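Local coordinates for protein tonb-dependent siderophore receptor (Acinetobacter baumannii, PDB 5FR8) that probably takes up iron across the outer membrane by binding iron-chelating siderophores, possibly including ferric enterobactin, at residues D377-Q387 against M474-L482; D538-T549 against K566-P576. All coordinates share one frame; numbering follows the deposited sequence.

Interaction 1: residues D377-Q387 against M474-L482; sequences DRFKDNVSTTQ and MYQNAEGYL
M474, at the start of the short helix 474-477, sends its side chain toward D377 and F379 of barrel strand 365-380: its SD rests 3.5 Å from CB of F379 in an oblique Met-aromatic contact, and its CE reaches CB of D377. One residue on, the Y475 ring crosses F379 at about a right angle, bringing its CZ to 3.6 Å from F379 CE2, while its OH lies at the edge of the F379 ring, in plane. That hydroxyl donates to D381 OD2 (2.7 Å) on the anti lone pair, the carboxylate turned 84° from the tyrosine ring. D381, on the run from the barrel strand into an outer loop of this TonB-dependent receptor, has CG opposite its backbone N (chi1 -177°), which carries the carboxylate toward Y475. Its OD1 takes the backbone N of S384 (2.9 Å) in an Asx motif, and OD2 accepts S384 OG as a second donor, which fixes the carboxylate's rotation. After the helix, a type I turn from A478 to Y481 brings G480 O within 3.7 Å of T385 CB. Y481 then sets its ring edge against S384 O, while its hydroxyl is bonded to R111 and Y112 of the plug. L482 O faces Q387 CG.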
loop_
_atom_site.group_PDB
_atom_site.type_symbol
_atom_site.label_atom_id
_atom_site.label_comp_id
_atom_site.label_asym_id
_atom_site.label_seq_id
_atom_site.Cartn_x
_atom_site.Cartn_y
_atom_site.Cartn_z
ATOM N N ASP A 377 -12.322 13.868 6.261
ATOM C CA ASP A 377 -11.135 13.609 7.074
ATOM C C ASP A 377 -10.787 14.810 7.973
ATOM O O ASP A 377 -10.768 15.953 7.485
ATOM C CB ASP A 377 -9.928 13.334 6.176
ATOM C CG ASP A 377 -10.006 11.998 5.474
ATOM O OD1 ASP A 377 -10.539 11.043 6.053
ATOM O OD2 ASP A 377 -9.515 11.896 4.341
ATOM N N ARG A 378 -10.517 14.556 9.268
ATOM C CA ARG A 378 -9.899 15.586 10.142
ATOM C C ARG A 378 -8.548 15.131 10.674
ATOM O O ARG A 378 -8.389 14.006 11.135
ATOM C CB ARG A 378 -10.805 15.965 11.299
ATOM C CG ARG A 378 -12.181 16.404 10.851
ATOM C CD ARG A 378 -12.564 17.703 11.525
ATOM N NE ARG A 378 -13.983 17.721 11.829
ATOM C CZ ARG A 378 -14.530 17.014 12.811
ATOM N NH1 ARG A 378 -13.775 16.226 13.573
ATOM N NH2 ARG A 378 -15.835 17.092 13.028
ATOM N N PHE A 379 -7.568 16.016 10.603
ATOM C CA PHE A 379 -6.200 15.658 10.941
ATOM C C PHE A 379 -5.596 16.716 11.849
ATOM O O PHE A 379 -5.646 17.889 11.545
ATOM C CB PHE A 379 -5.401 15.563 9.647
ATOM C CG PHE A 379 -4.022 14.969 9.801
ATOM C CD1 PHE A 379 -3.838 13.764 10.467
ATOM C CD2 PHE A 379 -2.922 15.585 9.218
ATOM C CE1 PHE A 379 -2.580 13.200 10.573
ATOM C CE2 PHE A 379 -1.657 15.033 9.343
ATOM C CZ PHE A 379 -1.484 13.839 10.026
ATOM N N LYS A 380 -5.059 16.293 12.979
ATOM C CA LYS A 380 -4.227 17.155 13.842
ATOM C C LYS A 380 -2.769 16.679 13.704
ATOM O O LYS A 380 -2.487 15.466 13.872
ATOM C CB LYS A 380 -4.725 17.114 15.309
ATOM C CG LYS A 380 -4.296 18.290 16.198
ATOM C CD LYS A 380 -4.526 18.104 17.715
ATOM C CE LYS A 380 -4.713 19.430 18.499
ATOM N NZ LYS A 380 -5.592 19.320 19.725
ATOM N N ASP A 381 -1.873 17.612 13.343
ATOM C CA ASP A 381 -0.407 17.382 13.335
ATOM C C ASP A 381 0.326 18.674 13.710
ATOM O O ASP A 381 0.391 19.617 12.919
ATOM C CB ASP A 381 0.076 16.887 11.973
ATOM C CG ASP A 381 1.592 16.571 11.934
ATOM O OD1 ASP A 381 2.361 17.143 12.754
ATOM O OD2 ASP A 381 2.010 15.758 11.057
ATOM N N ASN A 382 0.855 18.717 14.931
ATOM C CA ASN A 382 1.477 19.931 15.439
ATOM C C ASN A 382 2.996 19.911 15.433
ATOM O O ASN A 382 3.632 20.902 15.772
ATOM C CB ASN A 382 0.971 20.257 16.841
ATOM C CG ASN A 382 1.031 21.739 17.121
ATOM O OD1 ASN A 382 0.372 22.526 16.443
ATOM N ND2 ASN A 382 1.855 22.136 18.083
ATOM N N VAL A 383 3.582 18.794 15.034
ATOM C CA VAL A 383 5.031 18.691 14.983
ATOM C C VAL A 383 5.601 18.921 13.541
ATOM O O VAL A 383 6.692 19.482 13.385
ATOM C CB VAL A 383 5.474 17.352 15.614
ATOM C CG1 VAL A 383 5.104 16.179 14.709
ATOM C CG2 VAL A 383 6.970 17.369 15.936
ATOM N N SER A 384 4.863 18.533 12.498
ATOM C CA SER A 384 5.309 18.755 11.117
ATOM C C SER A 384 4.995 20.151 10.571
ATOM O O SER A 384 5.554 20.591 9.552
ATOM C CB SER A 384 4.660 17.728 10.201
ATOM O OG SER A 384 4.871 16.410 10.683
ATOM N N THR A 385 4.097 20.836 11.263
ATOM C CA THR A 385 3.490 22.061 10.773
ATOM C C THR A 385 4.069 23.290 11.475
ATOM O O THR A 385 3.478 24.379 11.484
ATOM C CB THR A 385 1.973 22.002 10.965
ATOM O OG1 THR A 385 1.668 21.861 12.354
ATOM C CG2 THR A 385 1.396 20.806 10.186
ATOM N N THR A 386 5.242 23.079 12.060
ATOM C CA THR A 386 6.069 24.115 12.669
ATOM C C THR A 386 7.338 24.144 11.881
ATOM O O THR A 386 8.028 23.125 11.827
ATOM C CB THR A 386 6.550 23.690 14.053
ATOM O OG1 THR A 386 5.453 23.710 14.963
ATOM C CG2 THR A 386 7.667 24.588 14.520
ATOM N N GLN A 387 7.656 25.291 11.293
ATOM C CA GLN A 387 8.888 25.466 10.524
ATOM C C GLN A 387 8.901 26.915 10.120
ATOM O O GLN A 387 7.873 27.451 9.706
ATOM C CB GLN A 387 8.956 24.615 9.246
ATOM C CG GLN A 387 9.384 23.147 9.369
ATOM C CD GLN A 387 10.654 22.912 10.185
ATOM O OE1 GLN A 387 11.778 23.097 9.707
ATOM N NE2 GLN A 387 10.478 22.443 11.402
ATOM N N MET A 474 -3.018 15.168 2.350
ATOM C CA MET A 474 -3.221 16.359 3.172
ATOM C C MET A 474 -2.013 17.264 3.298
ATOM O O MET A 474 -2.170 18.479 3.356
ATOM C CB MET A 474 -3.711 15.962 4.543
ATOM C CG MET A 474 -5.166 15.557 4.512
ATOM S SD MET A 474 -5.780 15.228 6.152
ATOM C CE MET A 474 -7.282 16.184 6.088
ATOM N N TYR A 475 -0.819 16.687 3.335
ATOM C CA TYR A 475 0.407 17.482 3.401
ATOM C C TYR A 475 0.627 18.249 2.102
ATOM O O TYR A 475 1.031 19.403 2.106
ATOM C CB TYR A 475 1.627 16.582 3.688
ATOM C CG TYR A 475 1.603 15.966 5.068
ATOM C CD1 TYR A 475 2.087 16.660 6.165
ATOM C CD2 TYR A 475 1.057 14.721 5.279
ATOM C CE1 TYR A 475 2.041 16.112 7.428
ATOM C CE2 TYR A 475 1.002 14.172 6.530
ATOM C CZ TYR A 475 1.492 14.869 7.596
ATOM O OH TYR A 475 1.457 14.315 8.840
ATOM N N GLN A 476 0.366 17.592 0.982
ATOM C CA GLN A 476 0.488 18.230 -0.314
ATOM C C GLN A 476 -0.453 19.420 -0.474
ATOM O O GLN A 476 -0.120 20.384 -1.172
ATOM C CB GLN A 476 0.174 17.212 -1.408
ATOM C CG GLN A 476 1.186 16.082 -1.468
ATOM C CD GLN A 476 0.776 14.996 -2.427
ATOM O OE1 GLN A 476 -0.406 14.746 -2.605
ATOM N NE2 GLN A 476 1.752 14.328 -3.022
ATOM N N ASN A 477 -1.636 19.336 0.130
ATOM C CA ASN A 477 -2.610 20.439 0.045
ATOM C C ASN A 477 -2.361 21.594 1.000
ATOM O O ASN A 477 -2.698 22.736 0.708
ATOM C CB ASN A 477 -4.020 19.941 0.317
ATOM C CG ASN A 477 -4.803 19.746 -0.944
ATOM O OD1 ASN A 477 -4.356 20.144 -2.021
ATOM N ND2 ASN A 477 -5.986 19.159 -0.824
ATOM N N ALA A 478 -1.761 21.287 2.136
ATOM C CA ALA A 478 -1.833 22.160 3.290
ATOM C C ALA A 478 -0.863 23.326 3.243
ATOM O O ALA A 478 0.343 23.117 3.257
ATOM C CB ALA A 478 -1.587 21.342 4.546
ATOM N N GLU A 479 -1.388 24.549 3.242
ATOM C CA GLU A 479 -0.530 25.734 3.238
ATOM C C GLU A 479 0.321 25.857 4.511
ATOM O O GLU A 479 1.334 26.566 4.537
ATOM C CB GLU A 479 -1.353 27.002 2.977
ATOM C CG GLU A 479 -1.511 27.306 1.487
ATOM C CD GLU A 479 -2.535 28.372 1.179
ATOM O OE1 GLU A 479 -2.913 29.131 2.103
ATOM O OE2 GLU A 479 -2.962 28.450 0.005
ATOM N N GLY A 480 -0.056 25.121 5.545
ATOM C CA GLY A 480 0.629 25.217 6.835
ATOM C C GLY A 480 1.773 24.232 6.955
ATOM O O GLY A 480 2.474 24.210 7.978
ATOM N N TYR A 481 1.982 23.445 5.896
ATOM C CA TYR A 481 3.131 22.533 5.814
ATOM C C TYR A 481 4.304 23.188 5.023
ATOM O O TYR A 481 4.205 23.406 3.812
ATOM C CB TYR A 481 2.676 21.209 5.182
ATOM C CG TYR A 481 3.709 20.092 5.151
ATOM C CD1 TYR A 481 4.502 19.829 6.256
ATOM C CD2 TYR A 481 3.866 19.284 4.012
ATOM C CE1 TYR A 481 5.445 18.808 6.232
ATOM C CE2 TYR A 481 4.800 18.264 3.985
ATOM C CZ TYR A 481 5.592 18.033 5.098
ATOM O OH TYR A 481 6.525 17.038 5.125
ATOM N N LEU A 482 5.392 23.530 5.721
ATOM C CA LEU A 482 6.587 24.091 5.086
ATOM C C LEU A 482 7.792 23.252 5.461
ATOM O O LEU A 482 7.906 22.819 6.609
ATOM C CB LEU A 482 6.824 25.542 5.533
ATOM C CG LEU A 482 5.899 26.624 4.965
ATOM C CD1 LEU A 482 5.900 27.839 5.865
ATOM C CD2 LEU A 482 6.309 27.023 3.562
#

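Interaction 2: residues D538-T549 against K566-P576; sequences DKIVAGTHVVGT and KWNILRWENTP
I569 and T549 bury the most surface here, followed closely by E573, and the three mark out how two separate runs of one chain line up on the long strand 564-591. At I569 both backbone polar groups are used: its O takes the N of V547 (2.9 Å) and its N gives to G548 O. The side chain crosses that of V547 at about a right angle, CG2 against CG2 at 3.6 Å, while CG1 and CD1 run along the G548 carbonyl toward T549.

T549 turns OG1 away from its own N (chi1 -175°), and that hydroxyl donates to W567 O (2.7 Å), approaching from above the carbonyl plane. K566 CG lies beside T549 OG1. W567 O also receives a CA-H...O contact from T549.

E573 holds the other run, pairing antiparallel with V541 through bonds in both directions, V541 N to E573 O at 3.1 Å being almost straight (176°). Its OE2 forms a salt bridge with R571 NE (2.9 Å), and OE1 approaches CA of G543. V547 CG1 packs on the aliphatic part of R571 (CG, 3.6 Å), so the ion pair lies against an apolar branch. W572, just before E573, places CE3 by the V541-A542 peptide.

Backbone bonding thus sets the register of strand 539-541 against 573-575, whereas in the hairpin of 548-553 and 564-591 side chains add apolar packing and one hydroxyl bond, and the ion pair stays within strand 564-591.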
loop_
_atom_site.group_PDB
_atom_site.type_symbol
_atom_site.label_atom_id
_atom_site.label_comp_id
_atom_site.label_asym_id
_atom_site.label_seq_id
_atom_site.Cartn_x
_atom_site.Cartn_y
_atom_site.Cartn_z
ATOM N N ASP A 538 -0.709 14.557 -14.187
ATOM C CA ASP A 538 -0.743 15.497 -13.067
ATOM C C ASP A 538 -0.394 14.889 -11.697
ATOM O O ASP A 538 -1.001 15.236 -10.681
ATOM C CB ASP A 538 -2.117 16.147 -13.009
ATOM C CG ASP A 538 -2.324 17.163 -14.110
ATOM O OD1 ASP A 538 -1.374 17.911 -14.439
ATOM O OD2 ASP A 538 -3.440 17.209 -14.650
ATOM N N LYS A 539 0.588 13.997 -11.654
ATOM C CA LYS A 539 1.032 13.450 -10.368
ATOM C C LYS A 539 1.610 14.557 -9.524
ATOM O O LYS A 539 2.317 15.412 -10.038
ATOM C CB LYS A 539 2.132 12.419 -10.557
ATOM C CG LYS A 539 2.745 11.967 -9.259
ATOM C CD LYS A 539 3.707 10.835 -9.514
ATOM C CE LYS A 539 3.722 9.834 -8.373
ATOM N NZ LYS A 539 4.603 10.259 -7.279
ATOM N N ILE A 540 1.317 14.528 -8.229
ATOM C CA ILE A 540 1.675 15.622 -7.339
ATOM C C ILE A 540 3.032 15.388 -6.768
ATOM O O ILE A 540 3.227 14.377 -6.136
ATOM C CB ILE A 540 0.657 15.751 -6.186
ATOM C CG1 ILE A 540 -0.717 16.150 -6.756
ATOM C CG2 ILE A 540 1.133 16.771 -5.165
ATOM C CD1 ILE A 540 -1.856 16.118 -5.755
ATOM N N VAL A 541 3.965 16.307 -6.994
ATOM C CA VAL A 541 5.333 16.163 -6.496
ATOM C C VAL A 541 5.988 17.518 -6.209
ATOM O O VAL A 541 5.499 18.570 -6.661
ATOM C CB VAL A 541 6.256 15.458 -7.512
ATOM C CG1 VAL A 541 5.798 14.049 -7.794
ATOM C CG2 VAL A 541 6.393 16.274 -8.798
ATOM N N ALA A 542 7.119 17.474 -5.493
ATOM C CA ALA A 542 7.899 18.678 -5.179
ATOM C C ALA A 542 8.187 19.484 -6.427
ATOM O O ALA A 542 8.816 19.003 -7.351
ATOM C CB ALA A 542 9.204 18.329 -4.483
ATOM N N GLY A 543 7.717 20.718 -6.427
ATOM C CA GLY A 543 7.797 21.593 -7.584
ATOM C C GLY A 543 9.195 22.124 -7.858
ATOM O O GLY A 543 10.103 22.007 -7.026
ATOM N N THR A 544 9.341 22.712 -9.049
ATOM C CA THR A 544 10.625 23.154 -9.568
ATOM C C THR A 544 10.588 24.573 -10.086
ATOM O O THR A 544 11.565 25.059 -10.653
ATOM C CB THR A 544 11.096 22.264 -10.724
ATOM O OG1 THR A 544 10.169 22.370 -11.815
ATOM C CG2 THR A 544 11.216 20.823 -10.264
ATOM N N HIS A 545 9.472 25.255 -9.902
ATOM C CA HIS A 545 9.400 26.634 -10.314
ATOM C C HIS A 545 9.208 27.513 -9.065
ATOM O O HIS A 545 8.472 27.168 -8.137
ATOM C CB HIS A 545 8.315 26.780 -11.389
ATOM C CG HIS A 545 8.630 26.030 -12.671
ATOM N ND1 HIS A 545 7.723 25.204 -13.306
ATOM C CD2 HIS A 545 9.760 25.982 -13.429
ATOM C CE1 HIS A 545 8.270 24.692 -14.398
ATOM N NE2 HIS A 545 9.507 25.148 -14.496
ATOM N N VAL A 546 9.938 28.616 -9.023
ATOM C CA VAL A 546 9.868 29.542 -7.897
ATOM C C VAL A 546 8.671 30.462 -8.071
ATOM O O VAL A 546 8.661 31.330 -8.940
ATOM C CB VAL A 546 11.166 30.368 -7.750
ATOM C CG1 VAL A 546 12.312 29.447 -7.401
ATOM C CG2 VAL A 546 11.499 31.122 -9.029
ATOM N N VAL A 547 7.657 30.260 -7.244
ATOM C CA VAL A 547 6.441 31.086 -7.286
ATOM C C VAL A 547 6.617 32.491 -6.679
ATOM O O VAL A 547 5.742 33.351 -6.832
ATOM C CB VAL A 547 5.280 30.393 -6.554
ATOM C CG1 VAL A 547 4.988 29.041 -7.184
ATOM C CG2 VAL A 547 5.589 30.244 -5.066
ATOM N N GLY A 548 7.731 32.709 -5.973
ATOM C CA GLY A 548 8.033 34.012 -5.401
ATOM C C GLY A 548 9.098 33.884 -4.345
ATOM O O GLY A 548 9.686 32.824 -4.174
ATOM N N THR A 549 9.350 34.955 -3.612
ATOM C CA THR A 549 10.416 34.935 -2.628
ATOM C C THR A 549 9.972 35.569 -1.303
ATOM O O THR A 549 9.019 36.340 -1.289
ATOM C CB THR A 549 11.637 35.654 -3.195
ATOM O OG1 THR A 549 12.718 35.543 -2.272
ATOM C CG2 THR A 549 11.333 37.122 -3.461
ATOM N N LYS A 566 16.951 35.454 2.222
ATOM C CA LYS A 566 16.074 35.437 1.087
ATOM C C LYS A 566 15.840 33.975 0.734
ATOM O O LYS A 566 16.784 33.244 0.464
ATOM C CB LYS A 566 16.728 36.183 -0.066
ATOM C CG LYS A 566 15.745 36.813 -1.015
ATOM C CD LYS A 566 16.504 37.746 -1.932
ATOM C CE LYS A 566 15.622 38.269 -3.057
ATOM N NZ LYS A 566 16.344 38.306 -4.363
ATOM N N TRP A 567 14.585 33.545 0.788
ATOM C CA TRP A 567 14.243 32.176 0.447
ATOM C C TRP A 567 13.539 32.142 -0.907
ATOM O O TRP A 567 12.723 33.020 -1.225
ATOM C CB TRP A 567 13.324 31.551 1.513
ATOM C CG TRP A 567 13.997 31.264 2.825
ATOM C CD1 TRP A 567 14.031 32.076 3.906
ATOM C CD2 TRP A 567 14.726 30.080 3.189
ATOM N NE1 TRP A 567 14.737 31.484 4.920
ATOM C CE2 TRP A 567 15.179 30.260 4.497
ATOM C CE3 TRP A 567 15.035 28.891 2.532
ATOM C CZ2 TRP A 567 15.923 29.296 5.167
ATOM C CZ3 TRP A 567 15.779 27.930 3.205
ATOM C CH2 TRP A 567 16.214 28.138 4.499
ATOM N N ASN A 568 13.842 31.109 -1.687
ATOM C CA ASN A 568 13.093 30.804 -2.895
ATOM C C ASN A 568 11.910 29.931 -2.499
ATOM O O ASN A 568 12.064 28.969 -1.735
ATOM C CB ASN A 568 13.983 30.087 -3.918
ATOM C CG ASN A 568 15.137 30.953 -4.374
ATOM O OD1 ASN A 568 14.920 32.009 -4.948
ATOM N ND2 ASN A 568 16.356 30.544 -4.078
ATOM N N ILE A 569 10.726 30.284 -2.980
ATOM C CA ILE A 569 9.536 29.558 -2.599
ATOM C C ILE A 569 9.105 28.618 -3.716
ATOM O O ILE A 569 8.672 29.055 -4.795
ATOM C CB ILE A 569 8.368 30.504 -2.306
ATOM C CG1 ILE A 569 8.733 31.518 -1.233
ATOM C CG2 ILE A 569 7.145 29.710 -1.897
ATOM C CD1 ILE A 569 7.748 32.668 -1.149
ATOM N N LEU A 570 9.200 27.324 -3.436
ATOM C CA LEU A 570 8.614 26.296 -4.295
ATOM C C LEU A 570 7.329 25.810 -3.657
ATOM O O LEU A 570 7.143 25.946 -2.451
ATOM C CB LEU A 570 9.578 25.114 -4.421
ATOM C CG LEU A 570 10.973 25.463 -4.946
ATOM C CD1 LEU A 570 11.985 24.366 -4.629
ATOM C CD2 LEU A 570 10.909 25.769 -6.440
ATOM N N ARG A 571 6.453 25.214 -4.443
ATOM C CA ARG A 571 5.297 24.556 -3.859
ATOM C C ARG A 571 4.989 23.220 -4.536
ATOM O O ARG A 571 5.290 23.016 -5.704
ATOM C CB ARG A 571 4.077 25.487 -3.923
ATOM C CG ARG A 571 3.892 26.159 -5.263
ATOM C CD ARG A 571 2.525 26.813 -5.408
ATOM N NE ARG A 571 1.987 26.604 -6.755
ATOM C CZ ARG A 571 0.801 27.030 -7.165
ATOM N NH1 ARG A 571 0.009 27.698 -6.337
ATOM N NH2 ARG A 571 0.406 26.784 -8.408
ATOM N N TRP A 572 4.365 22.312 -3.804
ATOM C CA TRP A 572 3.885 21.097 -4.410
ATOM C C TRP A 572 3.141 21.456 -5.708
ATOM O O TRP A 572 2.448 22.467 -5.785
ATOM C CB TRP A 572 3.005 20.305 -3.426
ATOM C CG TRP A 572 3.766 19.716 -2.224
ATOM C CD1 TRP A 572 3.946 20.298 -0.998
ATOM C CD2 TRP A 572 4.442 18.445 -2.163
ATOM N NE1 TRP A 572 4.696 19.479 -0.191
ATOM C CE2 TRP A 572 5.004 18.332 -0.877
ATOM C CE3 TRP A 572 4.620 17.395 -3.068
ATOM C CZ2 TRP A 572 5.708 17.215 -0.473
ATOM C CZ3 TRP A 572 5.324 16.289 -2.666
ATOM C CH2 TRP A 572 5.863 16.207 -1.381
ATOM N N GLU A 573 3.285 20.624 -6.732
ATOM C CA GLU A 573 2.710 20.935 -8.036
ATOM C C GLU A 573 2.440 19.669 -8.818
ATOM O O GLU A 573 3.180 18.713 -8.701
ATOM C CB GLU A 573 3.646 21.858 -8.801
ATOM C CG GLU A 573 3.149 23.293 -8.841
ATOM C CD GLU A 573 4.259 24.317 -8.663
ATOM O OE1 GLU A 573 5.448 23.918 -8.574
ATOM O OE2 GLU A 573 3.940 25.533 -8.611
ATOM N N ASN A 574 1.359 19.638 -9.583
ATOM C CA ASN A 574 1.100 18.472 -10.399
ATOM C C ASN A 574 1.975 18.605 -11.638
ATOM O O ASN A 574 1.948 19.663 -12.266
ATOM C CB ASN A 574 -0.369 18.301 -10.861
ATOM C CG ASN A 574 -1.363 19.204 -10.137
ATOM O OD1 ASN A 574 -2.099 18.749 -9.292
ATOM N ND2 ASN A 574 -1.418 20.474 -10.511
ATOM N N THR A 575 2.740 17.546 -11.969
ATOM C CA THR A 575 3.631 17.513 -13.125
ATOM C C THR A 575 2.970 16.669 -14.234
ATOM O O THR A 575 2.283 15.666 -13.931
ATOM C CB THR A 575 5.006 16.923 -12.733
ATOM O OG1 THR A 575 5.936 17.066 -13.834
ATOM C CG2 THR A 575 4.871 15.443 -12.317
ATOM N N PRO A 576 3.159 17.064 -15.517
ATOM C CA PRO A 576 2.247 16.644 -16.586
ATOM C C PRO A 576 2.037 15.139 -16.790
ATOM O O PRO A 576 0.876 14.698 -16.762
ATOM C CB PRO A 576 2.842 17.311 -17.839
ATOM C CG PRO A 576 3.500 18.534 -17.315
ATOM C CD PRO A 576 4.121 18.061 -16.015
#

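Interactions 1 and 2 lie on the same side of the chain's centre, their own centres about 17 Å apart, and they touch through helix 474-477 and Y481. Q476, which takes no part in interaction 1, packs on interaction 2, its CD against CG2 of I540 and its O 3.9 Å from CB of W572; Y481 CD2 comes within 4.3 Å of W572 NE1. Both contacts also meet the plug at Y112, whose O accepts a hydrogen bond from Y481 OH and whose ring meets that of W572. Through S384, Y481 and W572, the loops after strand 365-380 and helix 474-477 and the long strand 564-591 all touch R111 or Y112, on the side from which siderophores reach receptors of this family.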